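Local structure of IclR transcriptional regulator (Thermotoga maritima, 1MKM) at residues L127-G139 and Y154-I168. The protein probably binds DNA as a zinc-containing transcriptional repressor of the IclR family, joining a winged helix-turn-helix domain to a GAF-like regulatory domain. Residues are numbered along the deposited sequence; the frame is centred on the assembly and turned at random.
Sequences LGMKVDLYSTASG and YLKIVELKPKTPNTI
Tyr134 meets Leu160, Tyr154 and Lys163 where the loop leaving edge strand 130-132 is wrapped by the long loop that follows helix 148-157, in the GAF-like C-terminal domain of this IclR regulator. With CG placed between the backbone N and the carbonyl carbon (chi1 66°), the ring is directed into the curve of 154-168. Leu160 CD2 sits over one face, 3.9 Å from the ring centroid, in a CH-pi contact, while Thr167 CG2 reaches the ring edge at CE2. At another part of that edge the Tyr154 hydroxyl approaches, its OH 3.2 Å from Tyr134 CD1, the two side chains crossing at about a right angle. Leu174 of helix 171-184 adds to the packing around Tyr134 and Leu160. Without the ring, as with an alanine here, Leu160 CD2 and Thr167 CG2 would probably lose their aromatic neighbour. Lys163 comes from the opposite direction, its chain bent at chi3 and chi4, which carries NZ to 2.8 Å from Tyr134 OH. The same ammonium group makes a long salt bridge, NZ to Asp132 OD2 3.8 Å. Beside this lysine, the side chain of Ser135 is about 8 Å from a zinc ion and about 6 Å from that of Asp189, a known zinc ligand. In the plane of the Tyr134 ring, at its edge, a water 2.6 Å from Tyr154 OH accepts a weak hydrogen bond from Leu133 N.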
ATOM      1  N   LEU B 127       8.619   9.420 -20.358  1.00 46.00           N
ATOM      2  CA  LEU B 127       9.568  10.499 -20.625  1.00 42.26           C
ATOM      3  C   LEU B 127      10.898   9.965 -21.144  1.00 45.29           C
ATOM      4  O   LEU B 127      11.290   8.853 -20.826  1.00 41.68           O
ATOM      5  CB  LEU B 127       9.796  11.348 -19.370  1.00 46.86           C
ATOM      6  CG  LEU B 127       8.656  12.295 -18.981  1.00 46.00           C
ATOM      7  CD1 LEU B 127       8.064  12.911 -20.225  1.00 54.48           C
ATOM      8  CD2 LEU B 127       7.581  11.546 -18.258  1.00 52.31           C
ATOM      9  N   GLY B 128      11.586  10.759 -21.954  1.00 48.29           N
ATOM     10  CA  GLY B 128      12.857  10.310 -22.485  1.00 58.08           C
ATOM     11  C   GLY B 128      12.758   9.458 -23.736  1.00 48.94           C
ATOM     12  O   GLY B 128      13.683   9.430 -24.533  1.00 52.86           O
ATOM     13  N   MET B 129      11.634   8.770 -23.911  1.00 52.75           N
ATOM     14  CA  MET B 129      11.407   7.915 -25.071  1.00 45.68           C
ATOM     15  C   MET B 129      11.378   8.742 -26.353  1.00 48.01           C
ATOM     16  O   MET B 129      11.107   9.943 -26.322  1.00 48.85           O
ATOM     17  CB  MET B 129      10.092   7.165 -24.889  1.00 58.11           C
ATOM     18  CG  MET B 129       9.765   6.175 -25.975  1.00 65.71           C
ATOM     19  SD  MET B 129       8.222   5.351 -25.592  1.00 63.16           S
ATOM     20  CE  MET B 129       8.740   4.320 -24.186  1.00 53.44           C
ATOM     21  N   LYS B 130      11.656   8.102 -27.485  1.00 51.11           N
ATOM     22  CA  LYS B 130      11.701   8.813 -28.773  1.00 57.17           C
ATOM     23  C   LYS B 130      10.461   8.569 -29.620  1.00 48.70           C
ATOM     24  O   LYS B 130       9.860   7.495 -29.553  1.00 55.89           O
ATOM     25  CB  LYS B 130      12.942   8.379 -29.564  1.00 52.62           C
ATOM     26  CG  LYS B 130      14.246   8.535 -28.807  1.00 52.09           C
ATOM     27  CD  LYS B 130      14.674   9.987 -28.724  1.00 59.73           C
ATOM     28  CE  LYS B 130      15.651  10.317 -29.827  1.00 76.29           C
ATOM     29  NZ  LYS B 130      16.823   9.389 -29.781  1.00 78.98           N
ATOM     30  N   VAL B 131      10.073   9.556 -30.416  1.00 42.61           N
ATOM     31  CA  VAL B 131       8.894   9.388 -31.263  1.00 62.29           C
ATOM     32  C   VAL B 131       9.090   9.739 -32.721  1.00 57.82           C
ATOM     33  O   VAL B 131       9.701  10.765 -33.056  1.00 49.59           O
ATOM     34  CB  VAL B 131       7.673  10.197 -30.761  1.00 33.82           C
ATOM     35  CG1 VAL B 131       7.276   9.717 -29.392  1.00 52.53           C
ATOM     36  CG2 VAL B 131       7.987  11.645 -30.727  1.00 50.29           C
ATOM     37  N   ASP B 132       8.557   8.863 -33.573  1.00 59.78           N
ATOM     38  CA  ASP B 132       8.618   9.038 -35.012  1.00 67.72           C
ATOM     39  C   ASP B 132       7.793  10.274 -35.318  1.00 65.54           C
ATOM     40  O   ASP B 132       6.631  10.352 -34.924  1.00 74.53           O
ATOM     41  CB  ASP B 132       8.017   7.822 -35.711  1.00 64.53           C
ATOM     42  CG  ASP B 132       8.732   6.543 -35.358  1.00 67.90           C
ATOM     43  OD1 ASP B 132       9.972   6.495 -35.509  1.00 68.85           O
ATOM     44  OD2 ASP B 132       8.057   5.582 -34.929  1.00 83.39           O
ATOM     45  N   LEU B 133       8.395  11.239 -36.006  1.00 68.97           N
ATOM     46  CA  LEU B 133       7.712  12.478 -36.340  1.00 69.18           C
ATOM     47  C   LEU B 133       6.690  12.354 -37.466  1.00 74.35           C
ATOM     48  O   LEU B 133       6.087  13.350 -37.860  1.00 80.85           O
ATOM     49  CB  LEU B 133       8.730  13.558 -36.706  1.00 59.73           C
ATOM     50  CG  LEU B 133       9.452  14.290 -35.570  1.00 67.29           C
ATOM     51  CD1 LEU B 133      10.477  15.265 -36.140  1.00 60.67           C
ATOM     52  CD2 LEU B 133       8.435  15.053 -34.726  1.00 61.15           C
ATOM     53  N   TYR B 134       6.475  11.147 -37.975  1.00 68.69           N
ATOM     54  CA  TYR B 134       5.526  10.987 -39.062  1.00 62.74           C
ATOM     55  C   TYR B 134       4.271  10.203 -38.713  1.00 73.80           C
ATOM     56  O   TYR B 134       3.184  10.546 -39.191  1.00 75.51           O
ATOM     57  CB  TYR B 134       6.203  10.336 -40.269  1.00 67.50           C
ATOM     58  CG  TYR B 134       6.645   8.905 -40.036  1.00 61.88           C
ATOM     59  CD1 TYR B 134       7.858   8.614 -39.409  1.00 66.59           C
ATOM     60  CD2 TYR B 134       5.841   7.839 -40.437  1.00 59.48           C
ATOM     61  CE1 TYR B 134       8.256   7.298 -39.192  1.00 52.96           C
ATOM     62  CE2 TYR B 134       6.226   6.529 -40.218  1.00 49.65           C
ATOM     63  CZ  TYR B 134       7.431   6.263 -39.596  1.00 57.40           C
ATOM     64  OH  TYR B 134       7.790   4.954 -39.365  1.00 63.50           O
ATOM     65  N   SER B 135       4.402   9.155 -37.899  1.00 72.92           N
ATOM     66  CA  SER B 135       3.239   8.342 -37.531  1.00 71.33           C
ATOM     67  C   SER B 135       2.501   8.865 -36.303  1.00 68.20           C
ATOM     68  O   SER B 135       1.535   8.257 -35.849  1.00 67.72           O
ATOM     69  CB  SER B 135       3.648   6.886 -37.287  1.00 70.69           C
ATOM     70  OG  SER B 135       4.485   6.774 -36.150  1.00 76.16           O
ATOM     71  N   THR B 136       2.948   9.999 -35.777  1.00 63.06           N
ATOM     72  CA  THR B 136       2.326  10.581 -34.600  1.00 68.55           C
ATOM     73  C   THR B 136       1.783  11.996 -34.888  1.00 70.82           C
ATOM     74  O   THR B 136       2.340  12.724 -35.711  1.00 64.80           O
ATOM     75  CB  THR B 136       3.343  10.610 -33.434  1.00 62.73           C
ATOM     76  OG1 THR B 136       2.664  10.893 -32.208  1.00 77.12           O
ATOM     77  CG2 THR B 136       4.396  11.669 -33.669  1.00 56.28           C
ATOM     78  N   ALA B 137       0.695  12.376 -34.215  1.00 60.52           N
ATOM     79  CA  ALA B 137       0.078  13.693 -34.414  1.00 66.28           C
ATOM     80  C   ALA B 137       0.989  14.864 -34.052  1.00 65.56           C
ATOM     81  O   ALA B 137       1.229  15.758 -34.870  1.00 66.59           O
ATOM     82  CB  ALA B 137      -1.217  13.790 -33.626  1.00 62.31           C
ATOM     83  N   SER B 138       1.472  14.886 -32.818  1.00 61.17           N
ATOM     84  CA  SER B 138       2.370  15.958 -32.414  1.00 64.44           C
ATOM     85  C   SER B 138       3.583  15.946 -33.373  1.00 58.18           C
ATOM     86  O   SER B 138       4.219  16.974 -33.605  1.00 50.59           O
ATOM     87  CB  SER B 138       2.814  15.746 -30.955  1.00 63.49           C
ATOM     88  OG  SER B 138       3.296  14.427 -30.741  1.00 64.97           O
ATOM     89  N   GLY B 139       3.881  14.776 -33.933  1.00 48.86           N
ATOM     90  CA  GLY B 139       4.994  14.648 -34.857  1.00 59.85           C
ATOM     91  C   GLY B 139       4.754  15.334 -36.192  1.00 60.08           C
ATOM     92  O   GLY B 139       5.530  16.195 -36.600  1.00 68.34           O
ATOM     93  N   TYR B 154      13.818  15.518 -44.985  1.00 92.78           N
ATOM     94  CA  TYR B 154      13.259  14.497 -44.100  1.00 89.82           C
ATOM     95  C   TYR B 154      12.657  13.367 -44.923  1.00 88.33           C
ATOM     96  O   TYR B 154      13.052  12.208 -44.790  1.00 74.94           O
ATOM     97  CB  TYR B 154      12.166  15.088 -43.195  1.00 96.35           C
ATOM     98  CG  TYR B 154      11.499  14.066 -42.282  1.00 98.15           C
ATOM     99  CD1 TYR B 154      12.048  13.741 -41.043  1.00 97.97           C
ATOM    100  CD2 TYR B 154      10.334  13.403 -42.676  1.00 98.04           C
ATOM    101  CE1 TYR B 154      11.455  12.781 -40.215  1.00 93.77           C
ATOM    102  CE2 TYR B 154       9.737  12.437 -41.858  1.00102.47           C
ATOM    103  CZ  TYR B 154      10.305  12.132 -40.628  1.00 97.05           C
ATOM    104  OH  TYR B 154       9.729  11.176 -39.821  1.00 91.37           O
ATOM    105  N   LEU B 155      11.682  13.719 -45.763  1.00 95.53           N
ATOM    106  CA  LEU B 155      10.998  12.748 -46.611  1.00 96.11           C
ATOM    107  C   LEU B 155      12.035  11.992 -47.417  1.00 96.68           C
ATOM    108  O   LEU B 155      11.855  10.823 -47.755  1.00 94.77           O
ATOM    109  CB  LEU B 155      10.022  13.454 -47.557  1.00 99.04           C
ATOM    110  CG  LEU B 155       8.890  14.274 -46.931  1.00101.61           C
ATOM    111  CD1 LEU B 155       9.460  15.460 -46.173  1.00100.22           C
ATOM    112  CD2 LEU B 155       7.955  14.759 -48.025  1.00102.90           C
ATOM    113  N   LYS B 156      13.130  12.682 -47.709  1.00 99.49           N
ATOM    114  CA  LYS B 156      14.224  12.111 -48.471  1.00101.06           C
ATOM    115  C   LYS B 156      15.031  11.084 -47.672  1.00105.18           C
ATOM    116  O   LYS B 156      15.424  10.050 -48.209  1.00112.42           O
ATOM    117  CB  LYS B 156      15.144  13.235 -48.954  1.00 95.06           C
ATOM    118  CG  LYS B 156      14.645  13.985 -50.194  1.00 88.44           C
ATOM    119  CD  LYS B 156      15.473  15.248 -50.474  1.00 77.32           C
ATOM    120  CE  LYS B 156      16.955  15.089 -50.112  1.00 78.71           C
ATOM    121  NZ  LYS B 156      17.661  14.011 -50.861  1.00 72.86           N
ATOM    122  N   ILE B 157      15.265  11.363 -46.392  1.00106.23           N
ATOM    123  CA  ILE B 157      16.049  10.464 -45.540  1.00106.61           C
ATOM    124  C   ILE B 157      15.233   9.404 -44.793  1.00106.66           C
ATOM    125  O   ILE B 157      15.280   8.214 -45.120  1.00110.07           O
ATOM    126  CB  ILE B 157      16.867  11.268 -44.484  1.00107.09           C
ATOM    127  CG1 ILE B 157      17.764  12.297 -45.184  1.00108.03           C
ATOM    128  CG2 ILE B 157      17.709  10.315 -43.636  1.00 98.31           C
ATOM    129  CD1 ILE B 157      18.578  13.164 -44.236  1.00106.54           C
ATOM    130  N   VAL B 158      14.495   9.858 -43.783  1.00100.36           N
ATOM    131  CA  VAL B 158      13.673   9.007 -42.927  1.00 89.74           C
ATOM    132  C   VAL B 158      12.777   7.987 -43.613  1.00 82.88           C
ATOM    133  O   VAL B 158      12.003   8.330 -44.503  1.00 81.22           O
ATOM    134  CB  VAL B 158      12.797   9.876 -42.012  1.00 90.20           C
ATOM    135  CG1 VAL B 158      11.907   9.001 -41.146  1.00 94.97           C
ATOM    136  CG2 VAL B 158      13.685  10.755 -41.150  1.00 94.01           C
ATOM    137  N   GLU B 159      12.890   6.731 -43.184  1.00 77.98           N
ATOM    138  CA  GLU B 159      12.065   5.654 -43.725  1.00 79.33           C
ATOM    139  C   GLU B 159      10.655   5.819 -43.136  1.00 87.35           C
ATOM    140  O   GLU B 159      10.444   6.621 -42.219  1.00 86.24           O
ATOM    141  CB  GLU B 159      12.647   4.283 -43.338  1.00 79.11           C
ATOM    142  CG  GLU B 159      11.721   3.094 -43.625  1.00 89.39           C
ATOM    143  CD  GLU B 159      12.298   1.747 -43.195  1.00 89.80           C
ATOM    144  OE1 GLU B 159      12.931   1.669 -42.122  1.00 88.16           O
ATOM    145  OE2 GLU B 159      12.103   0.752 -43.926  1.00101.18           O
ATOM    146  N   LEU B 160       9.693   5.068 -43.664  1.00 86.24           N
ATOM    147  CA  LEU B 160       8.321   5.156 -43.189  1.00 84.58           C
ATOM    148  C   LEU B 160       7.754   3.783 -42.862  1.00 89.76           C
ATOM    149  O   LEU B 160       6.579   3.516 -43.118  1.00 96.05           O
ATOM    150  CB  LEU B 160       7.440   5.837 -44.242  1.00 78.06           C
ATOM    151  CG  LEU B 160       7.842   7.246 -44.707  1.00 76.90           C
ATOM    152  CD1 LEU B 160       6.855   7.738 -45.754  1.00 76.98           C
ATOM    153  CD2 LEU B 160       7.863   8.205 -43.531  1.00 83.92           C
ATOM    154  N   LYS B 161       8.586   2.914 -42.292  1.00 89.13           N
ATOM    155  CA  LYS B 161       8.145   1.570 -41.940  1.00 94.87           C
ATOM    156  C   LYS B 161       6.767   1.619 -41.293  1.00 97.85           C
ATOM    157  O   LYS B 161       6.620   2.038 -40.147  1.00101.05           O
ATOM    158  CB  LYS B 161       9.142   0.906 -40.989  1.00 95.00           C
ATOM    159  CG  LYS B 161       8.716  -0.485 -40.538  1.00 97.57           C
ATOM    160  CD  LYS B 161       9.765  -1.142 -39.652  1.00101.31           C
ATOM    161  CE  LYS B 161       9.249  -2.457 -39.080  1.00103.17           C
ATOM    162  NZ  LYS B 161      10.262  -3.151 -38.237  1.00 99.84           N
ATOM    163  N   PRO B 162       5.733   1.187 -42.030  1.00100.08           N
ATOM    164  CA  PRO B 162       4.350   1.176 -41.545  1.00 98.10           C
ATOM    165  C   PRO B 162       4.147   0.332 -40.283  1.00 93.48           C
ATOM    166  O   PRO B 162       4.255  -0.897 -40.316  1.00 90.39           O
ATOM    167  CB  PRO B 162       3.574   0.637 -42.746  1.00100.88           C
ATOM    168  CG  PRO B 162       4.565  -0.285 -43.389  1.00 98.56           C
ATOM    169  CD  PRO B 162       5.828   0.540 -43.351  1.00 98.49           C
ATOM    170  N   LYS B 163       3.847   1.009 -39.177  1.00 85.63           N
ATOM    171  CA  LYS B 163       3.635   0.345 -37.893  1.00 80.14           C
ATOM    172  C   LYS B 163       2.219  -0.197 -37.753  1.00 76.84           C
ATOM    173  O   LYS B 163       1.941  -1.073 -36.927  1.00 65.16           O
ATOM    174  CB  LYS B 163       3.941   1.321 -36.755  1.00 84.30           C
ATOM    175  CG  LYS B 163       5.423   1.614 -36.582  1.00 72.55           C
ATOM    176  CD  LYS B 163       5.655   2.810 -35.681  1.00 77.24           C
ATOM    177  CE  LYS B 163       5.134   4.082 -36.324  1.00 75.50           C
ATOM    178  NZ  LYS B 163       5.712   4.302 -37.685  1.00 82.53           N
ATOM    179  N   THR B 164       1.321   0.329 -38.567  1.00 78.03           N
ATOM    180  CA  THR B 164      -0.060  -0.116 -38.546  1.00 85.97           C
ATOM    181  C   THR B 164      -0.691   0.194 -39.905  1.00 83.55           C
ATOM    182  O   THR B 164      -0.282   1.139 -40.582  1.00 76.65           O
ATOM    183  CB  THR B 164      -0.846   0.557 -37.373  1.00 80.69           C
ATOM    184  OG1 THR B 164      -0.388   1.903 -37.181  1.00 74.49           O
ATOM    185  CG2 THR B 164      -0.637  -0.225 -36.081  1.00 68.32           C
ATOM    186  N   PRO B 165      -1.672  -0.621 -40.337  1.00 79.83           N
ATOM    187  CA  PRO B 165      -2.341  -0.415 -41.627  1.00 81.27           C
ATOM    188  C   PRO B 165      -2.720   1.032 -41.932  1.00 85.89           C
ATOM    189  O   PRO B 165      -3.202   1.339 -43.019  1.00 82.89           O
ATOM    190  CB  PRO B 165      -3.565  -1.341 -41.546  1.00 77.98           C
ATOM    191  CG  PRO B 165      -3.704  -1.663 -40.064  1.00 72.99           C
ATOM    192  CD  PRO B 165      -2.279  -1.748 -39.609  1.00 71.79           C
ATOM    193  N   ASN B 166      -2.498   1.921 -40.970  1.00 91.58           N
ATOM    194  CA  ASN B 166      -2.820   3.325 -41.162  1.00 97.69           C
ATOM    195  C   ASN B 166      -1.561   4.194 -41.147  1.00 98.63           C
ATOM    196  O   ASN B 166      -1.642   5.423 -41.213  1.00 98.90           O
ATOM    197  CB  ASN B 166      -3.798   3.793 -40.078  1.00102.37           C
ATOM    198  CG  ASN B 166      -5.045   2.923 -39.993  1.00 98.09           C
ATOM    199  OD1 ASN B 166      -6.019   3.285 -39.336  1.00102.37           O
ATOM    200  ND2 ASN B 166      -5.017   1.768 -40.649  1.00 94.11           N
ATOM    201  N   THR B 167      -0.398   3.553 -41.064  1.00 97.24           N
ATOM    202  CA  THR B 167       0.871   4.273 -41.054  1.00 89.56           C
ATOM    203  C   THR B 167       1.217   4.672 -42.488  1.00 93.12           C
ATOM    204  O   THR B 167       1.582   3.823 -43.306  1.00 96.00           O
ATOM    205  CB  THR B 167       2.030   3.399 -40.501  1.00 88.10           C
ATOM    206  OG1 THR B 167       1.628   2.752 -39.288  1.00 75.43           O
ATOM    207  CG2 THR B 167       3.251   4.259 -40.209  1.00 91.17           C
ATOM    208  N   ILE B 168       1.093   5.963 -42.782  1.00 87.62           N
ATOM    209  CA  ILE B 168       1.390   6.513 -44.105  1.00 84.52           C
ATOM    210  C   ILE B 168       2.812   6.161 -44.568  1.00 89.16           C
ATOM    211  O   ILE B 168       3.788   6.511 -43.903  1.00 90.77           O
ATOM    212  CB  ILE B 168       1.256   8.049 -44.089  1.00 81.70           C
ATOM    213  CG1 ILE B 168      -0.126   8.448 -43.580  1.00 79.65           C
ATOM    214  CG2 ILE B 168       1.481   8.610 -45.476  1.00 89.40           C
ATOM    215  CD1 ILE B 168      -0.340   9.949 -43.512  1.00 85.65           C
TER
HETATM  216  O   HOH W   1      10.706   9.685 -37.946  1.00 56.06           O